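Local coordinates for uncharacterized protein (Chaetomium thermophilum, PDB 3LPZ) that probably serves tail-anchored protein biogenesis in the Get pathway as a Get4 alpha-solenoid that binds Get5, at residues A[14-19]-A[58-63]; A[95-100]-A[136-141]; A[216-221]-A[235-240]. All blocks are in the same frame, centred on the assembly; numbering follows the deposited sequence. Where two conformers were deposited one is given.

Contact 1. Residues A[14-19]-A[58-63]; sequences RIIARL and LASVSQ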
ATOM      1  N   ARG A  14      -2.392 -34.576  18.679  1.00 35.51           N
ATOM      2  CA  ARG A  14      -2.501 -34.691  20.142  1.00 34.91           C
ATOM      3  C   ARG A  14      -1.585 -33.717  20.911  1.00 33.06           C
ATOM      4  O   ARG A  14      -1.974 -33.187  21.947  1.00 32.99           O
ATOM      5  CB  ARG A  14      -2.249 -36.127  20.604  1.00 35.65           C
ATOM      6  CG  ARG A  14      -3.307 -37.129  20.123  1.00 39.46           C
ATOM      7  CD  ARG A  14      -3.281 -38.440  20.935  1.00 45.45           C
ATOM      8  NE  ARG A  14      -1.968 -39.083  20.922  1.00 48.98           N
ATOM      9  CZ  ARG A  14      -1.513 -39.859  19.939  1.00 50.70           C
ATOM     10  NH1 ARG A  14      -2.267 -40.091  18.864  1.00 51.09           N
ATOM     11  NH2 ARG A  14      -0.294 -40.394  20.036  1.00 51.16           N
ATOM     12  N   ILE A  15      -0.372 -33.491  20.425  1.00 31.16           N
ATOM     13  CA  ILE A  15       0.516 -32.511  21.080  1.00 30.40           C
ATOM     14  C   ILE A  15      -0.137 -31.127  21.046  1.00 29.09           C
ATOM     15  O   ILE A  15      -0.261 -30.454  22.073  1.00 28.03           O
ATOM     16  CB  ILE A  15       1.943 -32.496  20.466  1.00 31.02           C
ATOM     17  CG1 ILE A  15       2.699 -33.732  20.931  1.00 31.54           C
ATOM     18  CG2 ILE A  15       2.725 -31.188  20.859  1.00 30.40           C
ATOM     19  CD1 ILE A  15       3.760 -34.166  19.983  1.00 34.73           C
ATOM     20  N   ILE A  16      -0.624 -30.766  19.867  1.00 28.42           N
ATOM     21  CA  ILE A  16      -1.364 -29.524  19.663  1.00 28.14           C
ATOM     22  C   ILE A  16      -2.587 -29.361  20.570  1.00 28.29           C
ATOM     23  O   ILE A  16      -2.726 -28.330  21.222  1.00 27.53           O
ATOM     24  CB  ILE A  16      -1.746 -29.338  18.167  1.00 28.22           C
ATOM     25  CG1 ILE A  16      -0.455 -29.048  17.375  1.00 27.80           C
ATOM     26  CG2 ILE A  16      -2.760 -28.159  17.999  1.00 27.73           C
ATOM     27  CD1 ILE A  16      -0.573 -29.128  15.866  1.00 29.01           C
ATOM     28  N   ALA A  17      -3.461 -30.373  20.595  1.00 28.85           N
ATOM     29  CA  ALA A  17      -4.691 -30.324  21.382  1.00 29.89           C
ATOM     30  C   ALA A  17      -4.359 -30.143  22.867  1.00 30.50           C
ATOM     31  O   ALA A  17      -5.016 -29.360  23.573  1.00 30.47           O
ATOM     32  CB  ALA A  17      -5.560 -31.600  21.141  1.00 29.88           C
ATOM     33  N   ARG A  18      -3.332 -30.859  23.321  0.50 31.02           N
ATOM     34  CA  ARG A  18      -2.843 -30.766  24.697  0.50 32.12           C
ATOM     35  C   ARG A  18      -2.398 -29.340  25.034  0.50 31.32           C
ATOM     36  O   ARG A  18      -2.835 -28.770  26.033  0.50 31.11           O
ATOM     37  CB  ARG A  18      -1.705 -31.773  24.925  0.50 33.25           C
ATOM     38  CG  ARG A  18      -1.450 -32.126  26.385  0.50 37.05           C
ATOM     39  CD  ARG A  18      -0.670 -33.439  26.533  0.50 43.23           C
ATOM     40  NE  ARG A  18       0.702 -33.351  26.029  0.50 47.61           N
ATOM     41  CZ  ARG A  18       1.185 -34.055  25.007  0.50 50.14           C
ATOM     42  NH1 ARG A  18       0.415 -34.920  24.362  0.50 50.09           N
ATOM     43  NH2 ARG A  18       2.446 -33.896  24.631  0.50 49.82           N
ATOM     44  N   LEU A  19      -1.548 -28.765  24.186  1.00 30.65           N
ATOM     45  CA  LEU A  19      -1.107 -27.370  24.340  1.00 30.00           C
ATOM     46  C   LEU A  19      -2.280 -26.389  24.288  1.00 29.95           C
ATOM     47  O   LEU A  19      -2.364 -25.509  25.128  1.00 29.60           O
ATOM     48  CB  LEU A  19      -0.024 -26.998  23.305  1.00 28.50           C
ATOM     49  CG  LEU A  19       1.294 -27.766  23.457  1.00 27.58           C
ATOM     50  CD1 LEU A  19       2.155 -27.604  22.216  1.00 24.40           C
ATOM     51  CD2 LEU A  19       2.066 -27.332  24.734  1.00 27.04           C
ATOM     52  N   LEU A  58       3.232 -24.258  15.590  1.00 18.85           N
ATOM     53  CA  LEU A  58       3.323 -22.804  15.821  1.00 18.61           C
ATOM     54  C   LEU A  58       2.058 -22.057  15.389  1.00 19.09           C
ATOM     55  O   LEU A  58       1.570 -21.175  16.118  1.00 18.69           O
ATOM     56  CB  LEU A  58       4.569 -22.221  15.111  1.00 17.83           C
ATOM     57  CG  LEU A  58       5.878 -22.710  15.746  1.00 16.93           C
ATOM     58  CD1 LEU A  58       7.091 -22.336  14.891  1.00 16.38           C
ATOM     59  CD2 LEU A  58       6.035 -22.159  17.155  1.00 16.53           C
ATOM     60  N   ALA A  59       1.541 -22.370  14.198  1.00 19.48           N
ATOM     61  CA  ALA A  59       0.340 -21.668  13.710  1.00 20.56           C
ATOM     62  C   ALA A  59      -0.880 -21.947  14.600  1.00 20.92           C
ATOM     63  O   ALA A  59      -1.608 -21.029  14.931  1.00 20.21           O
ATOM     64  CB  ALA A  59       0.028 -22.023  12.201  1.00 20.68           C
ATOM     65  N   SER A  60      -1.105 -23.207  14.982  1.00 20.75           N
ATOM     66  CA  SER A  60      -2.298 -23.523  15.777  1.00 21.43           C
ATOM     67  C   SER A  60      -2.205 -22.896  17.163  1.00 20.98           C
ATOM     68  O   SER A  60      -3.163 -22.281  17.630  1.00 21.71           O
ATOM     69  CB  SER A  60      -2.482 -25.041  15.943  1.00 22.11           C
ATOM     70  OG  SER A  60      -2.499 -25.677  14.689  1.00 25.23           O
ATOM     71  N   VAL A  61      -1.050 -23.024  17.808  1.00 20.00           N
ATOM     72  CA  VAL A  61      -0.894 -22.545  19.180  1.00 19.87           C
ATOM     73  C   VAL A  61      -0.810 -21.007  19.246  1.00 20.17           C
ATOM     74  O   VAL A  61      -1.326 -20.384  20.191  1.00 19.82           O
ATOM     75  CB  VAL A  61       0.321 -23.199  19.908  1.00 19.68           C
ATOM     76  CG1 VAL A  61       0.548 -22.554  21.304  1.00 19.73           C
ATOM     77  CG2 VAL A  61       0.151 -24.761  20.027  1.00 20.76           C
ATOM     78  N   SER A  62      -0.155 -20.402  18.254  1.00 19.69           N
ATOM     79  CA  SER A  62      -0.138 -18.948  18.135  1.00 20.56           C
ATOM     80  C   SER A  62      -1.560 -18.393  18.084  1.00 20.76           C
ATOM     81  O   SER A  62      -1.892 -17.445  18.813  1.00 21.05           O
ATOM     82  CB  SER A  62       0.593 -18.483  16.869  1.00 20.69           C
ATOM     83  OG  SER A  62       0.366 -17.085  16.721  1.00 24.59           O
ATOM     84  N   GLN A  63      -2.384 -18.974  17.215  1.00 19.93           N
ATOM     85  CA  GLN A  63      -3.769 -18.529  17.084  1.00 21.39           C
ATOM     86  C   GLN A  63      -4.558 -18.735  18.390  1.00 21.96           C
ATOM     87  O   GLN A  63      -5.342 -17.844  18.807  1.00 21.94           O
ATOM     88  CB  GLN A  63      -4.455 -19.177  15.876  1.00 21.00           C
ATOM     89  CG  GLN A  63      -3.755 -18.771  14.569  1.00 22.25           C
ATOM     90  CD  GLN A  63      -4.300 -19.448  13.339  1.00 25.53           C
ATOM     91  OE1 GLN A  63      -5.309 -20.130  13.410  1.00 29.79           O
ATOM     92  NE2 GLN A  63      -3.631 -19.259  12.192  1.00 23.75           N
TER

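Contact 2. Residues A[95-100]-A[136-141]; sequences ASRGKL and PELHHV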
ATOM      1  N   ALA A  95      -1.504 -22.023   1.350  1.00 17.93           N
ATOM      2  CA  ALA A  95      -1.569 -22.529   2.723  1.00 18.85           C
ATOM      3  C   ALA A  95      -0.693 -21.723   3.700  1.00 18.53           C
ATOM      4  O   ALA A  95      -1.109 -21.470   4.838  1.00 19.04           O
ATOM      5  CB  ALA A  95      -1.212 -24.060   2.763  1.00 18.48           C
ATOM      6  N   SER A  96       0.508 -21.331   3.277  1.00 18.69           N
ATOM      7  CA  SER A  96       1.404 -20.545   4.170  1.00 18.71           C
ATOM      8  C   SER A  96       0.831 -19.138   4.368  1.00 18.61           C
ATOM      9  O   SER A  96       0.787 -18.626   5.497  1.00 17.30           O
ATOM     10  CB  SER A  96       2.843 -20.487   3.636  1.00 18.51           C
ATOM     11  OG  SER A  96       2.891 -19.968   2.303  1.00 19.80           O
ATOM     12  N   ARG A  97       0.352 -18.534   3.274  1.00 18.05           N
ATOM     13  CA  ARG A  97      -0.279 -17.222   3.374  1.00 16.96           C
ATOM     14  C   ARG A  97      -1.523 -17.361   4.278  1.00 17.06           C
ATOM     15  O   ARG A  97      -1.780 -16.486   5.088  1.00 16.60           O
ATOM     16  CB  ARG A  97      -0.696 -16.673   1.996  1.00 17.05           C
ATOM     17  CG  ARG A  97      -1.267 -15.230   2.038  1.00 16.64           C
ATOM     18  CD  ARG A  97      -2.019 -14.839   0.718  1.00 16.58           C
ATOM     19  NE  ARG A  97      -1.072 -14.795  -0.410  1.00 16.29           N
ATOM     20  CZ  ARG A  97      -1.000 -15.697  -1.395  1.00 18.92           C
ATOM     21  NH1 ARG A  97      -1.856 -16.743  -1.468  1.00 16.71           N
ATOM     22  NH2 ARG A  97      -0.063 -15.541  -2.328  1.00 18.84           N
ATOM     23  N   GLY A  98      -2.308 -18.431   4.110  1.00 16.60           N
ATOM     24  CA  GLY A  98      -3.516 -18.593   4.924  1.00 16.41           C
ATOM     25  C   GLY A  98      -3.215 -18.678   6.425  1.00 17.00           C
ATOM     26  O   GLY A  98      -3.943 -18.122   7.259  1.00 17.31           O
ATOM     27  N   LYS A  99      -2.147 -19.380   6.781  1.00 16.56           N
ATOM     28  CA  LYS A  99      -1.757 -19.466   8.202  1.00 17.51           C
ATOM     29  C   LYS A  99      -1.359 -18.096   8.741  1.00 17.02           C
ATOM     30  O   LYS A  99      -1.683 -17.755   9.887  1.00 17.42           O
ATOM     31  CB  LYS A  99      -0.625 -20.474   8.394  1.00 16.99           C
ATOM     32  CG  LYS A  99      -1.079 -21.905   8.205  1.00 19.61           C
ATOM     33  CD  LYS A  99       0.073 -22.900   8.415  1.00 23.10           C
ATOM     34  CE  LYS A  99      -0.340 -24.349   8.058  1.00 23.31           C
ATOM     35  NZ  LYS A  99      -0.512 -24.555   6.589  1.00 25.57           N
ATOM     36  N   LEU A 100      -0.629 -17.322   7.936  1.00 16.79           N
ATOM     37  CA  LEU A 100      -0.165 -15.992   8.383  1.00 16.63           C
ATOM     38  C   LEU A 100      -1.350 -15.026   8.535  1.00 17.05           C
ATOM     39  O   LEU A 100      -1.403 -14.260   9.517  1.00 16.81           O
ATOM     40  CB  LEU A 100       0.929 -15.430   7.461  1.00 15.87           C
ATOM     41  CG  LEU A 100       2.236 -16.254   7.491  1.00 17.16           C
ATOM     42  CD1 LEU A 100       3.207 -15.777   6.404  1.00 20.92           C
ATOM     43  CD2 LEU A 100       2.940 -16.157   8.859  1.00 17.68           C
ATOM     44  N   PRO A 136       1.118  -9.449  -2.958  1.00 15.69           N
ATOM     45  CA  PRO A 136       0.005  -8.514  -3.073  1.00 15.23           C
ATOM     46  C   PRO A 136      -1.178  -8.749  -2.112  1.00 14.78           C
ATOM     47  O   PRO A 136      -1.735  -7.767  -1.581  1.00 13.26           O
ATOM     48  CB  PRO A 136      -0.462  -8.727  -4.516  1.00 15.30           C
ATOM     49  CG  PRO A 136       0.867  -9.003  -5.262  1.00 16.64           C
ATOM     50  CD  PRO A 136       1.576  -9.934  -4.282  1.00 15.74           C
ATOM     51  N   GLU A 137      -1.580 -10.010  -1.922  1.00 13.81           N
ATOM     52  CA  GLU A 137      -2.751 -10.306  -1.063  1.00 15.42           C
ATOM     53  C   GLU A 137      -2.423  -9.957   0.397  1.00 15.82           C
ATOM     54  O   GLU A 137      -3.267  -9.423   1.112  1.00 16.14           O
ATOM     55  CB  GLU A 137      -3.194 -11.786  -1.183  1.00 15.61           C
ATOM     56  CG  GLU A 137      -4.442 -12.127  -0.397  1.00 20.28           C
ATOM     57  CD  GLU A 137      -4.947 -13.559  -0.668  1.00 24.77           C
ATOM     58  OE1 GLU A 137      -4.568 -14.198  -1.691  1.00 26.03           O
ATOM     59  OE2 GLU A 137      -5.703 -14.062   0.174  1.00 28.64           O
ATOM     60  N   LEU A 138      -1.190 -10.215   0.832  1.00 14.79           N
ATOM     61  CA  LEU A 138      -0.811  -9.781   2.190  1.00 15.17           C
ATOM     62  C   LEU A 138      -0.863  -8.256   2.321  1.00 15.82           C
ATOM     63  O   LEU A 138      -1.418  -7.732   3.309  1.00 15.38           O
ATOM     64  CB  LEU A 138       0.567 -10.312   2.585  1.00 15.22           C
ATOM     65  CG  LEU A 138       0.709 -11.830   2.792  1.00 15.02           C
ATOM     66  CD1 LEU A 138       2.160 -12.129   3.182  1.00 16.54           C
ATOM     67  CD2 LEU A 138      -0.236 -12.356   3.896  1.00 17.30           C
ATOM     68  N   HIS A 139      -0.338  -7.538   1.312  1.00 15.61           N
ATOM     69  CA  HIS A 139      -0.437  -6.066   1.304  1.00 16.30           C
ATOM     70  C   HIS A 139      -1.903  -5.612   1.327  1.00 16.81           C
ATOM     71  O   HIS A 139      -2.258  -4.666   2.047  1.00 17.01           O
ATOM     72  CB  HIS A 139       0.245  -5.436   0.077  1.00 16.23           C
ATOM     73  CG  HIS A 139       1.732  -5.304   0.210  1.00 17.72           C
ATOM     74  ND1 HIS A 139       2.329  -4.611   1.243  1.00 18.72           N
ATOM     75  CD2 HIS A 139       2.746  -5.764  -0.565  1.00 18.05           C
ATOM     76  CE1 HIS A 139       3.646  -4.640   1.100  1.00 18.31           C
ATOM     77  NE2 HIS A 139       3.927  -5.337   0.012  1.00 19.02           N
ATOM     78  N   HIS A 140      -2.744  -6.259   0.524  1.00 16.21           N
ATOM     79  CA  HIS A 140      -4.156  -5.936   0.530  1.00 16.77           C
ATOM     80  C   HIS A 140      -4.810  -6.055   1.932  1.00 17.09           C
ATOM     81  O   HIS A 140      -5.467  -5.134   2.407  1.00 16.90           O
ATOM     82  CB  HIS A 140      -4.941  -6.790  -0.456  1.00 16.32           C
ATOM     83  CG  HIS A 140      -6.418  -6.516  -0.398  1.00 17.38           C
ATOM     84  ND1 HIS A 140      -6.977  -5.381  -0.947  1.00 17.43           N
ATOM     85  CD2 HIS A 140      -7.435  -7.201   0.181  1.00 17.57           C
ATOM     86  CE1 HIS A 140      -8.283  -5.384  -0.714  1.00 19.35           C
ATOM     87  NE2 HIS A 140      -8.590  -6.482  -0.042  1.00 19.34           N
ATOM     88  N   VAL A 141      -4.672  -7.221   2.542  1.00 17.20           N
ATOM     89  CA  VAL A 141      -5.247  -7.451   3.855  1.00 17.34           C
ATOM     90  C   VAL A 141      -4.693  -6.502   4.945  1.00 17.17           C
ATOM     91  O   VAL A 141      -5.469  -5.936   5.699  1.00 16.49           O
ATOM     92  CB  VAL A 141      -5.164  -8.935   4.261  1.00 17.28           C
ATOM     93  CG1 VAL A 141      -5.758  -9.117   5.686  1.00 18.12           C
ATOM     94  CG2 VAL A 141      -5.938  -9.798   3.208  1.00 18.05           C
TER

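Contact 3. Residues A[216-221]-A[235-240]; sequences ALVEDN and ELRIFP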
ATOM      1  N   ALA A 216     -18.178   7.994  -6.034  1.00 20.66           N
ATOM      2  CA  ALA A 216     -18.536   8.306  -4.648  1.00 21.28           C
ATOM      3  C   ALA A 216     -18.871   9.798  -4.531  1.00 21.37           C
ATOM      4  O   ALA A 216     -19.874  10.188  -3.906  1.00 21.38           O
ATOM      5  CB  ALA A 216     -17.376   7.903  -3.665  1.00 20.54           C
ATOM      6  N   LEU A 217     -18.031  10.629  -5.144  1.00 21.32           N
ATOM      7  CA  LEU A 217     -18.235  12.071  -5.132  1.00 22.05           C
ATOM      8  C   LEU A 217     -19.619  12.446  -5.695  1.00 22.52           C
ATOM      9  O   LEU A 217     -20.340  13.252  -5.105  1.00 23.02           O
ATOM     10  CB  LEU A 217     -17.113  12.776  -5.916  1.00 20.83           C
ATOM     11  CG  LEU A 217     -17.156  14.294  -5.949  1.00 21.48           C
ATOM     12  CD1 LEU A 217     -16.936  14.884  -4.556  1.00 22.57           C
ATOM     13  CD2 LEU A 217     -16.065  14.808  -6.909  1.00 22.51           C
ATOM     14  N   VAL A 218     -19.970  11.881  -6.846  1.00 23.19           N
ATOM     15  CA  VAL A 218     -21.284  12.130  -7.461  1.00 23.44           C
ATOM     16  C   VAL A 218     -22.447  11.627  -6.605  1.00 24.62           C
ATOM     17  O   VAL A 218     -23.425  12.351  -6.384  1.00 23.19           O
ATOM     18  CB  VAL A 218     -21.382  11.477  -8.877  1.00 23.35           C
ATOM     19  CG1 VAL A 218     -22.841  11.465  -9.416  1.00 23.69           C
ATOM     20  CG2 VAL A 218     -20.440  12.181  -9.834  1.00 23.28           C
ATOM     21  N   GLU A 219     -22.350  10.399  -6.110  1.00 25.83           N
ATOM     22  CA  GLU A 219     -23.486   9.844  -5.387  0.50 27.25           C
ATOM     23  C   GLU A 219     -23.719  10.575  -4.053  1.00 27.14           C
ATOM     24  O   GLU A 219     -24.868  10.678  -3.607  1.00 27.38           O
ATOM     25  CB  GLU A 219     -23.388   8.305  -5.255  0.50 27.79           C
ATOM     26  CG  GLU A 219     -22.961   7.790  -3.915  0.50 30.54           C
ATOM     27  CD  GLU A 219     -24.045   7.917  -2.874  0.50 34.97           C
ATOM     28  OE1 GLU A 219     -25.237   7.701  -3.225  0.50 36.67           O
ATOM     29  OE2 GLU A 219     -23.709   8.258  -1.709  0.50 35.99           O
ATOM     30  N   ASP A 220     -22.656  11.138  -3.477  1.00 26.39           N
ATOM     31  CA  ASP A 220     -22.699  11.882  -2.224  0.50 26.62           C
ATOM     32  C   ASP A 220     -23.059  13.364  -2.429  1.00 26.74           C
ATOM     33  O   ASP A 220     -23.391  14.064  -1.477  1.00 26.82           O
ATOM     34  CB  ASP A 220     -21.322  11.773  -1.564  0.50 26.83           C
ATOM     35  CG  ASP A 220     -21.316  12.222  -0.136  0.50 26.29           C
ATOM     36  OD1 ASP A 220     -22.236  11.828   0.597  0.50 23.70           O
ATOM     37  OD2 ASP A 220     -20.370  12.951   0.249  0.50 26.23           O
ATOM     38  N   ASN A 221     -22.948  13.844  -3.671  1.00 25.12           N
ATOM     39  CA  ASN A 221     -23.176  15.245  -3.982  1.00 24.59           C
ATOM     40  C   ASN A 221     -24.023  15.337  -5.253  1.00 23.75           C
ATOM     41  O   ASN A 221     -23.520  15.652  -6.318  1.00 23.67           O
ATOM     42  CB  ASN A 221     -21.842  15.970  -4.197  1.00 24.28           C
ATOM     43  CG  ASN A 221     -20.955  15.929  -2.971  1.00 26.63           C
ATOM     44  OD1 ASN A 221     -21.037  16.816  -2.130  1.00 29.06           O
ATOM     45  ND2 ASN A 221     -20.120  14.886  -2.846  1.00 25.79           N
ATOM     46  N   GLU A 235     -15.876   5.118 -17.463  1.00 48.40           N
ATOM     47  CA  GLU A 235     -16.406   6.391 -16.964  1.00 47.27           C
ATOM     48  C   GLU A 235     -15.335   7.492 -16.932  1.00 45.16           C
ATOM     49  O   GLU A 235     -14.322   7.367 -16.257  1.00 45.34           O
ATOM     50  CB  GLU A 235     -16.981   6.185 -15.551  1.00 48.18           C
ATOM     51  CG  GLU A 235     -17.998   5.045 -15.431  1.00 50.67           C
ATOM     52  CD  GLU A 235     -17.648   4.059 -14.315  1.00 54.18           C
ATOM     53  OE1 GLU A 235     -17.875   4.369 -13.110  1.00 55.23           O
ATOM     54  OE2 GLU A 235     -17.145   2.963 -14.651  1.00 55.46           O
ATOM     55  N   LEU A 236     -15.543   8.545 -17.700  1.00 42.30           N
ATOM     56  CA  LEU A 236     -14.662   9.691 -17.643  1.00 39.70           C
ATOM     57  C   LEU A 236     -15.488  10.921 -17.296  1.00 37.34           C
ATOM     58  O   LEU A 236     -16.294  11.377 -18.123  1.00 36.79           O
ATOM     59  CB  LEU A 236     -13.928   9.903 -18.962  1.00 40.23           C
ATOM     60  CG  LEU A 236     -12.819  10.930 -18.718  1.00 42.29           C
ATOM     61  CD1 LEU A 236     -11.521  10.230 -18.261  1.00 42.30           C
ATOM     62  CD2 LEU A 236     -12.594  11.836 -19.936  1.00 44.59           C
ATOM     63  N   ARG A 237     -15.280  11.450 -16.087  1.00 33.92           N
ATOM     64  CA  ARG A 237     -16.122  12.519 -15.560  1.00 31.97           C
ATOM     65  C   ARG A 237     -15.408  13.866 -15.529  1.00 30.67           C
ATOM     66  O   ARG A 237     -14.232  13.975 -15.119  1.00 31.30           O
ATOM     67  CB  ARG A 237     -16.706  12.160 -14.183  1.00 31.79           C
ATOM     68  CG  ARG A 237     -17.478  10.837 -14.178  1.00 33.72           C
ATOM     69  CD  ARG A 237     -17.963  10.489 -12.799  1.00 36.01           C
ATOM     70  NE  ARG A 237     -18.859   9.337 -12.833  1.00 37.38           N
ATOM     71  CZ  ARG A 237     -18.493   8.095 -12.535  1.00 36.30           C
ATOM     72  NH1 ARG A 237     -17.243   7.818 -12.145  1.00 31.99           N
ATOM     73  NH2 ARG A 237     -19.386   7.127 -12.629  1.00 37.99           N
ATOM     74  N   ILE A 238     -16.132  14.883 -15.981  1.00 27.54           N
ATOM     75  CA  ILE A 238     -15.686  16.259 -15.931  1.00 25.55           C
ATOM     76  C   ILE A 238     -16.550  17.016 -14.921  1.00 24.29           C
ATOM     77  O   ILE A 238     -17.785  16.954 -14.964  1.00 23.12           O
ATOM     78  CB  ILE A 238     -15.790  16.911 -17.348  1.00 25.89           C
ATOM     79  CG1 ILE A 238     -14.844  16.176 -18.308  1.00 26.74           C
ATOM     80  CG2 ILE A 238     -15.557  18.456 -17.299  1.00 25.93           C
ATOM     81  CD1 ILE A 238     -13.271  16.316 -17.954  1.00 28.60           C
ATOM     82  N   PHE A 239     -15.880  17.725 -14.016  1.00 23.20           N
ATOM     83  CA  PHE A 239     -16.538  18.552 -13.001  1.00 22.57           C
ATOM     84  C   PHE A 239     -16.145  20.001 -13.211  1.00 23.11           C
ATOM     85  O   PHE A 239     -15.048  20.395 -12.816  1.00 23.54           O
ATOM     86  CB  PHE A 239     -16.081  18.120 -11.598  1.00 21.37           C
ATOM     87  CG  PHE A 239     -16.433  16.710 -11.266  1.00 20.91           C
ATOM     88  CD1 PHE A 239     -17.687  16.401 -10.716  1.00 20.02           C
ATOM     89  CD2 PHE A 239     -15.533  15.678 -11.511  1.00 19.08           C
ATOM     90  CE1 PHE A 239     -18.032  15.092 -10.425  1.00 19.71           C
ATOM     91  CE2 PHE A 239     -15.884  14.330 -11.222  1.00 18.86           C
ATOM     92  CZ  PHE A 239     -17.117  14.046 -10.670  1.00 19.66           C
ATOM     93  N   PRO A 240     -17.045  20.816 -13.779  1.00 24.07           N
ATOM     94  CA  PRO A 240     -16.690  22.217 -14.059  1.00 24.71           C
ATOM     95  C   PRO A 240     -16.185  22.974 -12.848  1.00 25.13           C
ATOM     96  O   PRO A 240     -15.330  23.848 -13.006  1.00 26.56           O
ATOM     97  CB  PRO A 240     -18.000  22.817 -14.573  1.00 25.63           C
ATOM     98  CG  PRO A 240     -18.685  21.633 -15.227  1.00 25.95           C
ATOM     99  CD  PRO A 240     -18.408  20.497 -14.245  1.00 23.85           C
TER

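Contact 1. Residues A[14-19]-A[58-63]
I16 and L19, one turn apart on helix 11-25, face S60 and V61 on helix 51-67, a helix-against-helix contact at the N-terminal end of the Get4 alpha-solenoid. The two helices run in the same general direction, with helix 28-47 between them in the chain, and come closest at I16 and V61, whose CA atoms are 7.0 Å apart. The contact divides into two pairs. In the first, the short gamma branch of I16 carries the touch: its CG2 lies 3.7 Å from S60 CB. This methyl is trans to the I16 backbone N (chi1 -70° for the other branch, CG1), which lays it beside the carbonyl carbon and next to the serine. The OG of S60 meets only carbon here, since its polar partner is D56 O, one turn back on its own helix; the hydroxyl is thus satisfied locally and can sit against an isoleucine. In the second pair, the CB atoms of L19 and V61 both point across the gap, and the side chains cross at a slant. V61 CG2 nestles against the base of the leucine, 4.0 Å from L19 CB. T38 of helix 28-47 touches both L19 and V61 and so closes their buried side, whereas I16 and S60 lie on the partly exposed side. All contacts across the gap are van der Waals. The same CG2 of V61 also reaches up the leucine, ending 4.1 Å from the L19 CD1 methyl.

Contact 2. Residues A[95-100]-A[136-141]
R97 reaches from helix 94-104 to meet E137 and L138 at the first turn of helix 136-148, joining two helices of the alpha-solenoid that run in the same general direction. The apolar part is the arginine stem against leucine: R97 CG lies 3.6 Å from L138 CD2, the side chains meeting at a slant. L138 also packs on L101 and on M121 of helix 112-128, so its isobutyl group fills the buried side of the contact. The polar part is carried by E137, whose chain crosses that of R97 at about a right angle. E137 CD lies 3.5 Å from R97 CD, a van der Waals touch beside the charge pair. Guanidinium and carboxylate are nearly parallel, 14° apart, with E137 OE1 over one face of the guanidinium. The resulting salt bridge is long, 3.7 Å from R97 NH1 to E137 OE1, and rests on charge alone, because no N-H points at the oxygen. A bend at chi3 (-65°) turns the arginine head to where its NE forms a salt bridge with D135 OD2. That same oxygen accepts the backbone N-H of L138, so D135 links the arginine to the start of helix 136-148. A leucine at R97 would probably leave the carboxylates of D135 and E137 without the positive charge they share. The chemistry implies a division of labour: D135 gives directed binding to the guanidinium, while E137, whose OE1 lies over its face, likely adds mainly electrostatic attraction that tolerates some movement.

Contact 3. Residues A[216-221]-A[235-240]
The F239 ring receives L217 over one face and V218 at its edge, both from the last turns of helix 203-220. L217 CD2 stands 4.2 Å from the ring centroid and 19° off the ring normal, a CH-pi contact displaced toward the rim on the side of CE1 and CZ. V218 CG2 lies near the ring plane, 3.8 Å from F239 CE1, so two neighbouring residues of one helix grip the same corner of the phenyl group from perpendicular directions. L217 and F239 approach from opposite directions; the leucine CG is trans to its backbone N (chi1 -178°), which carries CD2 out over the ring. L245 of helix 243-256 touches both residues and adds to this buried cluster. The second flat group, the R237 guanidinium, has E235 CB 3.6 Å above the plane on one side, offset toward the rim, and its aliphatic stem meets the helix where R237 CD lies 4.2 Å from V218 CG2. Its head is held by two partners. NH2 makes a salt-bridged hydrogen bond of 3.2 Å to the anti lone pair of E235 OE1, tilted from the guanidinium plane, and NH1 bonds to T214 OG1 on helix 203-220. At the helix end, N221 ND2 turns back to L217 O at 2.8 Å, in the carbonyl plane and on a lone pair. R237 belongs to strand 237-238, paired antiparallel with strand 227-228: a short two-stranded antiparallel beta hairpin between consecutive solenoid helices, folded back onto the helix that precedes it.

Overall arrangement
Contacts 1 and 2 lie in the N-terminal part of the solenoid, with centres 21 Å apart, and each joins two helices separated by one intervening helix in the chain. They touch through neighbouring helices: A59 and Q63 of 58-63 pack on K99 of 95-100. Contact 3 lies on the opposite side of the chain's centre from contact 1, their centres about 52 Å apart; its centre is about 34 Å from that of contact 2, and it joins a helix to a short strand and the loop that follows it. All three are partly buried. Contact 1 is plain van der Waals packing; contact 2 adds opposed charges to an apolar base; contact 3 centres on an aromatic ring.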